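Side-chain contacts in arsenate Reductase (PDB 3T38), which probably reduces arsenate to arsenite with electrons from thioredoxin, on a low molecular weight tyrosine phosphatase fold: residues H10-I13 / L14-I17; I34-Y37 / I38-S41. One frame throughout, in Å; residues are numbered along the deposited sequence.

Contact 1: residues H10-I13 / L14-I17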
# COMPACT_ATOMS: atom_id res chain seq x y z
N HIS A 10 -7.35 2.99 -17.83
CA HIS A 10 -7.89 2.07 -16.81
C HIS A 10 -8.89 2.65 -15.85
O HIS A 10 -9.73 1.91 -15.32
CB HIS A 10 -6.76 1.34 -16.08
CG HIS A 10 -5.85 0.57 -16.99
ND1 HIS A 10 -4.55 0.24 -16.65
CD2 HIS A 10 -6.03 0.09 -18.25
CE1 HIS A 10 -3.99 -0.44 -17.64
NE2 HIS A 10 -4.86 -0.54 -18.62
N THR A 11 -8.83 3.97 -15.67
CA THR A 11 -9.75 4.74 -14.79
C THR A 11 -11.22 4.39 -15.01
O THR A 11 -11.99 4.26 -14.07
CB THR A 11 -9.54 6.31 -15.01
OG1 THR A 11 -8.34 6.73 -14.33
CG2 THR A 11 -10.78 7.19 -14.52
N ASN A 12 -11.61 4.30 -16.27
CA ASN A 12 -12.97 3.99 -16.59
C ASN A 12 -13.31 2.53 -16.31
O ASN A 12 -14.39 2.23 -15.80
CB ASN A 12 -13.28 4.39 -18.05
CG ASN A 12 -13.30 5.91 -18.24
OD1 ASN A 12 -13.60 6.67 -17.30
ND2 ASN A 12 -12.96 6.36 -19.45
N ILE A 13 -12.39 1.64 -16.61
CA ILE A 13 -12.57 0.23 -16.29
C ILE A 13 -12.74 0.05 -14.79
O ILE A 13 -13.71 -0.58 -14.38
CB ILE A 13 -11.43 -0.63 -16.80
CG1 ILE A 13 -11.33 -0.47 -18.33
CG2 ILE A 13 -11.59 -2.08 -16.35
CD1 ILE A 13 -10.96 1.04 -18.74
N LEU A 14 -11.80 0.61 -14.02
CA LEU A 14 -11.82 0.64 -12.55
C LEU A 14 -13.16 1.21 -12.03
O LEU A 14 -13.75 0.69 -11.07
CB LEU A 14 -10.58 1.37 -11.96
CG LEU A 14 -9.16 0.81 -12.29
CD1 LEU A 14 -7.99 1.73 -11.83
CD2 LEU A 14 -8.93 -0.62 -11.71
N ASN A 15 -13.66 2.26 -12.65
CA ASN A 15 -14.97 2.78 -12.26
C ASN A 15 -16.06 1.71 -12.39
O ASN A 15 -16.92 1.59 -11.50
CB ASN A 15 -15.39 4.00 -13.09
CG ASN A 15 -14.65 5.24 -12.71
OD1 ASN A 15 -14.24 5.42 -11.56
ND2 ASN A 15 -14.49 6.14 -13.68
N ARG A 16 -16.01 0.93 -13.48
CA ARG A 16 -17.02 -0.12 -13.73
C ARG A 16 -17.00 -1.23 -12.67
O ARG A 16 -18.05 -1.59 -12.15
CB ARG A 16 -16.97 -0.67 -15.15
CG ARG A 16 -18.07 -1.70 -15.44
CD ARG A 16 -17.80 -2.57 -16.71
NE ARG A 16 -16.42 -3.07 -16.72
CZ ARG A 16 -15.98 -4.07 -15.96
NH1 ARG A 16 -16.83 -4.70 -15.15
NH2 ARG A 16 -14.71 -4.46 -16.03
N ILE A 17 -15.80 -1.70 -12.34
CA ILE A 17 -15.53 -2.64 -11.25
C ILE A 17 -15.97 -2.15 -9.85
O ILE A 17 -16.57 -2.91 -9.07
CB ILE A 17 -14.01 -3.05 -11.25
CG1 ILE A 17 -13.63 -3.78 -12.55
CG2 ILE A 17 -13.67 -3.97 -10.07
CD1 ILE A 17 -12.14 -3.69 -12.84
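I13 and I17, one turn apart on helix 10-24, meet through methyl groups: CG2 of I13 lies 3.9 Å from CD1 of I17. With its CG1 beside the backbone N (chi1 -59°), I13 sends CG2 forward past its own carbonyl, toward the next turn. The extended CG1-CD1 arm of I17 runs back to meet it, passing 3.7 Å from I13 O at CG1. L14 reaches back in the same manner, its CG resting 3.3 Å from H10 O.

The polar contacts are those of an ordinary alpha-helix. L14 N bonds to H10 O, and I17 N reaches I13 O at 3.1 Å. I13 O also takes a weak bond from R16 N and lies over one face of the R16 guanidinium, whose chain doubles back at chi3 (46°). The tip of that arginine continues to a salt bridge with E20, while ND1 of H10 bonds to the hydroxyl of Y42.

Among the amides, N15 lies alongside T11, its ND2 3.9 Å from T11 CG2, and its plane is set obliquely to that of N12, 42° apart.

The chemistry is thus divided round the helix: L14 is buried against I38, F39 and Y42 of helix 31-49, T11 and N15 pack on Y169 and R152 of the second subunit, and N12 and R16 lie on the exposed side, R16 tied to E20, as expected of an amphipathic helix.

Contact 2: residues I34-Y37 / I38-S41. With D1D ((4S,5S)-1,2-dithiane-4,5-diol), chain C.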
# COMPACT_ATOMS: atom_id res chain seq x y z
N ILE A 34 -15.69 0.55 -0.48
CA ILE A 34 -15.63 -0.28 -1.66
C ILE A 34 -14.92 0.39 -2.83
O ILE A 34 -14.01 -0.25 -3.45
CB ILE A 34 -17.02 -0.73 -2.22
CG1 ILE A 34 -17.87 -1.43 -1.15
CG2 ILE A 34 -16.82 -1.64 -3.46
CD1 ILE A 34 -17.12 -2.59 -0.50
N ASN A 35 -15.33 1.62 -3.17
CA ASN A 35 -14.59 2.38 -4.17
C ASN A 35 -13.08 2.58 -3.85
O ASN A 35 -12.25 2.40 -4.73
CB ASN A 35 -15.35 3.65 -4.58
CG ASN A 35 -16.70 3.30 -5.23
OD1 ASN A 35 -17.04 2.10 -5.36
ND2 ASN A 35 -17.50 4.32 -5.62
N ARG A 36 -12.71 2.91 -2.61
CA ARG A 36 -11.27 3.03 -2.29
C ARG A 36 -10.57 1.73 -2.45
O ARG A 36 -9.39 1.67 -2.83
CB ARG A 36 -11.02 3.49 -0.84
CG ARG A 36 -11.48 4.93 -0.60
CD ARG A 36 -10.51 5.90 -1.34
NE ARG A 36 -10.91 6.14 -2.70
CZ ARG A 36 -10.08 6.47 -3.70
NH1 ARG A 36 -8.77 6.53 -3.51
NH2 ARG A 36 -10.57 6.69 -4.91
N TYR A 37 -11.26 0.65 -2.13
CA TYR A 37 -10.67 -0.67 -2.21
C TYR A 37 -10.13 -0.96 -3.57
O TYR A 37 -8.97 -1.39 -3.74
CB TYR A 37 -11.62 -1.77 -1.76
CG TYR A 37 -11.22 -2.23 -0.40
CD1 TYR A 37 -10.38 -3.34 -0.23
CD2 TYR A 37 -11.67 -1.57 0.73
CE1 TYR A 37 -9.99 -3.76 1.08
CE2 TYR A 37 -11.29 -2.00 2.03
CZ TYR A 37 -10.47 -3.07 2.18
OH TYR A 37 -10.09 -3.44 3.48
N ILE A 38 -10.94 -0.69 -4.56
CA ILE A 38 -10.45 -0.97 -5.90
C ILE A 38 -9.37 -0.01 -6.44
O ILE A 38 -8.40 -0.47 -7.04
CB ILE A 38 -11.60 -1.16 -6.83
CG1 ILE A 38 -11.12 -1.22 -8.25
CG2 ILE A 38 -12.62 -0.07 -6.62
CD1 ILE A 38 -11.89 -0.31 -9.10
N PHE A 39 -9.54 1.29 -6.26
CA PHE A 39 -8.56 2.22 -6.80
C PHE A 39 -7.24 2.18 -6.01
O PHE A 39 -6.16 2.29 -6.62
CB PHE A 39 -9.06 3.64 -6.87
CG PHE A 39 -10.07 3.87 -7.99
CD1 PHE A 39 -11.44 3.75 -7.74
CD2 PHE A 39 -9.65 4.25 -9.26
CE1 PHE A 39 -12.39 3.95 -8.73
CE2 PHE A 39 -10.61 4.47 -10.29
CZ PHE A 39 -11.98 4.31 -10.03
N GLU A 40 -7.33 2.02 -4.68
CA GLU A 40 -6.14 1.93 -3.86
C GLU A 40 -5.41 0.64 -4.15
O GLU A 40 -4.17 0.60 -4.20
CB GLU A 40 -6.45 2.09 -2.36
CG GLU A 40 -7.02 3.48 -2.03
CD GLU A 40 -6.04 4.65 -2.37
OE1 GLU A 40 -4.86 4.43 -2.69
OE2 GLU A 40 -6.47 5.82 -2.29
N SER A 41 -6.16 -0.45 -4.34
CA SER A 41 -5.50 -1.68 -4.71
C SER A 41 -4.73 -1.63 -6.04
O SER A 41 -3.60 -2.16 -6.13
CB SER A 41 -6.49 -2.83 -4.77
OG SER A 41 -6.78 -3.21 -3.45
S1 D1D C . -6.46 2.52 1.87
C1 D1D C . -7.94 3.44 2.41
C2 D1D C . -8.94 2.46 2.89
O2 D1D C . -10.12 3.13 3.07
C3 D1D C . -9.33 1.57 1.73
O3 D1D C . -10.64 1.35 1.96
C4 D1D C . -8.67 0.22 1.63
S4 D1D C . -6.99 0.47 0.98
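R36 and E40, one turn apart, join in a salt bridge in which NH1 of R36 stands 2.7 Å from OE2 of E40. The carboxylate oxygen sits at the guanidinium edge, in its plane, yet the two flat groups are turned 76° from each other and the N-H points poorly (124°), making the hydrogen-bond component weak. Bends at chi2 and chi3 curl the arginine over the next turn, and E40 is folded at chi2 to face it. D148 of the second subunit takes part too, pairing its carboxylate with R36 NH2 and its backbone N with E40 OE1, so R36 probably offsets part of the negative charge of both acids; E40 OE2 also has a long, weak ion pair with R66 of the second subunit.

The guanidinium is almost parallel to the F39 ring, 3° apart in plane, but the groups are displaced: NH2 lies 3.9 Å from F39 CB. N35 O approaches the edge of that ring, 3.4 Å from CD1. I38 directs CG2 into the crowded position between its backbone N and carbonyl carbon, where it meets N35 O at 3.1 Å.

Y37 presents a ring face to the dithiane-diol, whose C4 is 3.4 Å above the ring plane, toward the rim. Y37 O accepts both the backbone N and the hydroxyl of S41, OG at 2.9 Å; that hydroxyl also bonds to R66.

Helix 31-49 is wedged between its neighbours here: I34 packs on L21 and N35 on A18 of helix 10-24, Y37 on R66, L67 and L70 of helix 55-73, and F39 makes a cation-pi contact with R152 of the second subunit.

Contacts 1 and 2 occupy successive helices of the N-terminal region, their centres about 11 Å apart, and interlock directly. CZ of F39 comes to 3.0 Å from OD1 of N15, and CE2 of the same ring lies 4.0 Å from T11 O, so the side chain of F39 in contact 2 rests on residues of contact 1. Their relation to the ligand differs. R36, Y37 and E40 of contact 2 help form the dithiane-diol pocket, completed by T33 and R66, whereas the L14 side chain is about 13 Å from the ligand. Both contacts also touch the second subunit.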